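Long-range contact in putative trimethylamine methyltransferase (PDB 4YYC), which probably transfers methyl groups, as a member of the trimethylamine methyltransferase family: residues I73-E82 / M250-K261. Residues are numbered along the deposited sequence; the frame is centred on the assembly and turned at random.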
loop_
_atom_site.group_PDB
_atom_site.type_symbol
_atom_site.label_atom_id
_atom_site.label_comp_id
_atom_site.label_asym_id
_atom_site.label_seq_id
_atom_site.Cartn_x
_atom_site.Cartn_y
_atom_site.Cartn_z
ATOM N N ILE A 73 -4.568 -18.019 32.322
ATOM C CA ILE A 73 -4.272 -16.642 32.746
ATOM C C ILE A 73 -5.569 -15.903 33.020
ATOM O O ILE A 73 -5.698 -15.275 34.067
ATOM C CB ILE A 73 -3.422 -15.891 31.698
ATOM C CG1 ILE A 73 -2.095 -16.637 31.517
ATOM C CG2 ILE A 73 -3.203 -14.455 32.143
ATOM C CD1 ILE A 73 -1.252 -16.120 30.376
ATOM N N GLY A 74 -6.522 -15.995 32.105
ATOM C CA GLY A 74 -7.807 -15.350 32.267
ATOM C C GLY A 74 -7.798 -13.895 31.841
ATOM O O GLY A 74 -6.789 -13.356 31.410
ATOM N N ILE A 75 -8.963 -13.292 31.942
ATOM C CA ILE A 75 -9.169 -11.891 31.571
ATOM C C ILE A 75 -9.842 -11.195 32.745
ATOM O O ILE A 75 -10.791 -11.718 33.314
ATOM C CB ILE A 75 -10.079 -11.802 30.344
ATOM C CG1 ILE A 75 -9.510 -12.602 29.160
ATOM C CG2 ILE A 75 -10.340 -10.354 29.970
ATOM C CD1 ILE A 75 -8.256 -12.059 28.523
ATOM N N GLU A 76 -9.335 -10.038 33.121
ATOM C CA GLU A 76 -9.980 -9.250 34.187
ATOM C C GLU A 76 -11.242 -8.553 33.688
ATOM O O GLU A 76 -11.230 -7.926 32.638
ATOM C CB GLU A 76 -9.022 -8.186 34.707
ATOM C CG GLU A 76 -7.738 -8.739 35.319
ATOM C CD GLU A 76 -7.816 -8.837 36.822
ATOM O OE1 GLU A 76 -8.046 -7.801 37.479
ATOM O OE2 GLU A 76 -7.678 -9.957 37.366
ATOM N N PHE A 77 -12.332 -8.652 34.460
ATOM C CA PHE A 77 -13.525 -7.877 34.239
ATOM C C PHE A 77 -13.617 -7.054 35.495
ATOM O O PHE A 77 -14.020 -7.555 36.538
ATOM C CB PHE A 77 -14.737 -8.787 34.005
ATOM C CG PHE A 77 -14.813 -9.317 32.594
ATOM C CD1 PHE A 77 -13.904 -10.268 32.128
ATOM C CD2 PHE A 77 -15.759 -8.817 31.707
ATOM C CE1 PHE A 77 -13.948 -10.681 30.805
ATOM C CE2 PHE A 77 -15.805 -9.237 30.387
ATOM C CZ PHE A 77 -14.894 -10.154 29.931
ATOM N N ARG A 78 -13.196 -5.791 35.425
ATOM C CA ARG A 78 -13.000 -4.999 36.650
ATOM C C ARG A 78 -14.151 -4.085 37.011
ATOM O O ARG A 78 -14.759 -3.496 36.152
ATOM C CB ARG A 78 -11.736 -4.178 36.534
ATOM C CG ARG A 78 -10.528 -5.058 36.450
ATOM C CD ARG A 78 -9.241 -4.256 36.437
ATOM N NE ARG A 78 -8.065 -5.125 36.567
ATOM C CZ ARG A 78 -6.807 -4.680 36.457
ATOM N NH1 ARG A 78 -6.569 -3.402 36.185
ATOM N NH2 ARG A 78 -5.783 -5.519 36.586
ATOM N N ASP A 79 -14.415 -3.997 38.309
ATOM C CA ASP A 79 -15.370 -3.073 38.886
ATOM C C ASP A 79 -16.769 -3.257 38.311
ATOM O O ASP A 79 -17.502 -2.276 38.181
ATOM C CB ASP A 79 -14.843 -1.614 38.739
ATOM C CG ASP A 79 -13.467 -1.430 39.350
ATOM O OD1 ASP A 79 -13.337 -1.692 40.527
ATOM O OD2 ASP A 79 -12.499 -1.102 38.632
ATOM N N ASP A 80 -17.147 -4.517 38.019
ATOM C CA ASP A 80 -18.449 -4.872 37.432
ATOM C C ASP A 80 -18.924 -6.223 37.956
ATOM O O ASP A 80 -18.681 -7.288 37.389
ATOM C CB ASP A 80 -18.423 -4.874 35.899
ATOM C CG ASP A 80 -19.827 -4.887 35.299
ATOM O OD1 ASP A 80 -20.766 -5.420 35.919
ATOM O OD2 ASP A 80 -19.998 -4.312 34.210
ATOM N N ALA A 81 -19.602 -6.154 39.100
ATOM C CA ALA A 81 -20.055 -7.353 39.773
ATOM C C ALA A 81 -21.058 -8.133 38.932
ATOM O O ALA A 81 -21.070 -9.334 38.954
ATOM C CB ALA A 81 -20.683 -7.016 41.115
ATOM N N GLU A 82 -21.906 -7.426 38.208
ATOM C CA GLU A 82 -22.869 -8.077 37.331
ATOM C C GLU A 82 -22.146 -8.941 36.267
ATOM O O GLU A 82 -22.555 -10.066 35.960
ATOM C CB GLU A 82 -23.746 -7.035 36.666
ATOM C CG GLU A 82 -24.763 -7.616 35.693
ATOM C CD GLU A 82 -25.533 -6.564 34.903
ATOM O OE1 GLU A 82 -25.239 -5.353 35.027
ATOM O OE2 GLU A 82 -26.462 -6.985 34.155
HETATM N N MSE A 250 -5.509 -7.632 28.502
HETATM C CA MSE A 250 -6.371 -8.641 29.139
HETATM C C MSE A 250 -7.194 -8.052 30.280
HETATM O O MSE A 250 -7.442 -8.722 31.275
HETATM C CB MSE A 250 -5.487 -9.853 29.549
HETATM C CG MSE A 250 -4.858 -10.520 28.300
HETATM SE SE MSE A 250 -3.627 -11.955 28.875
HETATM C CE MSE A 250 -2.044 -10.845 29.325
ATOM N N VAL A 251 -7.648 -6.812 30.126
ATOM C CA VAL A 251 -8.544 -6.194 31.113
ATOM C C VAL A 251 -9.676 -5.546 30.357
ATOM O O VAL A 251 -9.421 -4.820 29.380
ATOM C CB VAL A 251 -7.813 -5.098 31.939
ATOM C CG1 VAL A 251 -8.785 -4.299 32.809
ATOM C CG2 VAL A 251 -6.726 -5.719 32.815
ATOM N N PHE A 252 -10.907 -5.730 30.869
ATOM C CA PHE A 252 -12.038 -4.847 30.520
ATOM C C PHE A 252 -12.433 -4.077 31.767
ATOM O O PHE A 252 -12.618 -4.665 32.797
ATOM C CB PHE A 252 -13.237 -5.652 29.984
ATOM C CG PHE A 252 -13.019 -6.168 28.583
ATOM C CD1 PHE A 252 -13.285 -5.373 27.485
ATOM C CD2 PHE A 252 -12.517 -7.449 28.388
ATOM C CE1 PHE A 252 -13.053 -5.829 26.198
ATOM C CE2 PHE A 252 -12.280 -7.928 27.092
ATOM C CZ PHE A 252 -12.539 -7.129 26.011
ATOM N N ASP A 253 -12.541 -2.770 31.605
ATOM C CA ASP A 253 -12.888 -1.879 32.692
ATOM C C ASP A 253 -14.359 -1.506 32.732
ATOM O O ASP A 253 -15.119 -1.662 31.777
ATOM C CB ASP A 253 -12.028 -0.622 32.591
ATOM C CG ASP A 253 -10.631 -0.823 33.133
ATOM O OD1 ASP A 253 -10.500 -1.390 34.252
ATOM O OD2 ASP A 253 -9.676 -0.383 32.445
ATOM N N GLU A 254 -14.742 -1.011 33.899
ATOM C CA GLU A 254 -16.106 -0.651 34.203
ATOM C C GLU A 254 -16.826 0.207 33.150
ATOM O O GLU A 254 -17.975 -0.050 32.803
ATOM C CB GLU A 254 -16.066 0.093 35.547
ATOM C CG GLU A 254 -17.376 0.563 36.105
ATOM C CD GLU A 254 -17.214 1.159 37.490
ATOM O OE1 GLU A 254 -16.139 1.712 37.816
ATOM O OE2 GLU A 254 -18.180 1.056 38.260
ATOM N N THR A 255 -16.193 1.265 32.695
ATOM C CA THR A 255 -16.862 2.167 31.756
ATOM C C THR A 255 -17.200 1.480 30.456
ATOM O O THR A 255 -18.322 1.595 29.945
ATOM C CB THR A 255 -16.019 3.410 31.492
ATOM O OG1 THR A 255 -15.835 4.045 32.753
ATOM C CG2 THR A 255 -16.764 4.365 30.543
HETATM N N MSE A 256 -16.211 0.779 29.907
HETATM C CA MSE A 256 -16.421 0.038 28.676
HETATM C C MSE A 256 -17.432 -1.055 28.798
HETATM O O MSE A 256 -18.301 -1.198 27.940
HETATM C CB MSE A 256 -15.075 -0.471 28.106
HETATM C CG MSE A 256 -14.134 0.641 27.672
HETATM SE SE MSE A 256 -14.814 1.636 26.115
HETATM C CE MSE A 256 -15.647 3.142 27.094
ATOM N N LEU A 257 -17.359 -1.818 29.875
ATOM C CA LEU A 257 -18.365 -2.861 30.130
ATOM C C LEU A 257 -19.743 -2.261 30.296
ATOM O O LEU A 257 -20.724 -2.821 29.824
ATOM C CB LEU A 257 -17.968 -3.681 31.350
ATOM C CG LEU A 257 -16.752 -4.570 31.204
ATOM C CD1 LEU A 257 -16.335 -5.099 32.554
ATOM C CD2 LEU A 257 -16.956 -5.692 30.199
ATOM N N GLY A 258 -19.832 -1.103 30.950
ATOM C CA GLY A 258 -21.119 -0.435 31.140
ATOM C C GLY A 258 -21.774 0.014 29.853
ATOM O O GLY A 258 -22.981 -0.184 29.682
ATOM N N ALA A 259 -20.979 0.573 28.931
ATOM C CA ALA A 259 -21.517 0.919 27.622
ATOM C C ALA A 259 -21.925 -0.336 26.834
ATOM O O ALA A 259 -22.984 -0.342 26.210
ATOM C CB ALA A 259 -20.525 1.729 26.818
ATOM N N ALA A 260 -21.108 -1.381 26.903
ATOM C CA ALA A 260 -21.412 -2.634 26.210
ATOM C C ALA A 260 -22.733 -3.203 26.674
ATOM O O ALA A 260 -23.552 -3.643 25.852
ATOM C CB ALA A 260 -20.294 -3.653 26.404
ATOM N N LYS A 261 -22.971 -3.159 27.996
ATOM C CA LYS A 261 -24.235 -3.689 28.529
ATOM C C LYS A 261 -25.460 -2.904 27.985
ATOM O O LYS A 261 -26.488 -3.517 27.598
ATOM C CB LYS A 261 -24.231 -3.722 30.065
ATOM C CG LYS A 261 -23.230 -4.714 30.607
ATOM C CD LYS A 261 -23.232 -4.915 32.111
ATOM C CE LYS A 261 -22.888 -3.696 32.899
ATOM N NZ LYS A 261 -22.891 -4.041 34.359
HETATM O O HOH W 1 -8.122 -1.218 35.548
HETATM O O HOH W 2 -12.642 -0.603 35.904
HETATM O O HOH W 3 -19.821 -1.600 34.266
#
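A side chain extended from CG to NE (chi2 -176°) carries R78 across V251, while a bend at chi3 (-62°) swings NZ of K261 toward D80 and E82. The first lies against a short parallel beta pairing, in which 251-252 forms an outermost strand of a four-stranded mixed sheet within the chain, beside 75-77; the second lies beyond its end, where the following helices begin. Three backbone bonds join the strands: E76 N to M250 O, F252 N to E76 O, and R78 N to F252 O at 2.9 Å.

On the face bearing E76 and V251, CG2 of V251 sits 3.8 Å above the centre of the R78 guanidinium plane; a branched apolar residue suits a flat cation whose edge keeps its polar bonds. At that edge NE reaches E76 OE1 at 2.8 Å, in the guanidinium plane and on the anti lone pair, while E76 OE2 pairs with R98. NH1 reaches D253 OD1 through a water. A leucine in place of this arginine would probably leave E76 OE1 without its charged mate and break the water link to D253.

On the face bearing F77 and F252 the contacts are apolar: the two rings lie obliquely, planes at 33°, and L257 from the following helix reaches F77 CD2 with its CD2 at 3.7 Å. Farther along, the long, flexible K261 bridges two acids: its NZ meets D80 OD2 on the syn side at 2.9 Å and E82 OE1 from above the carboxylate plane at 2.8 Å.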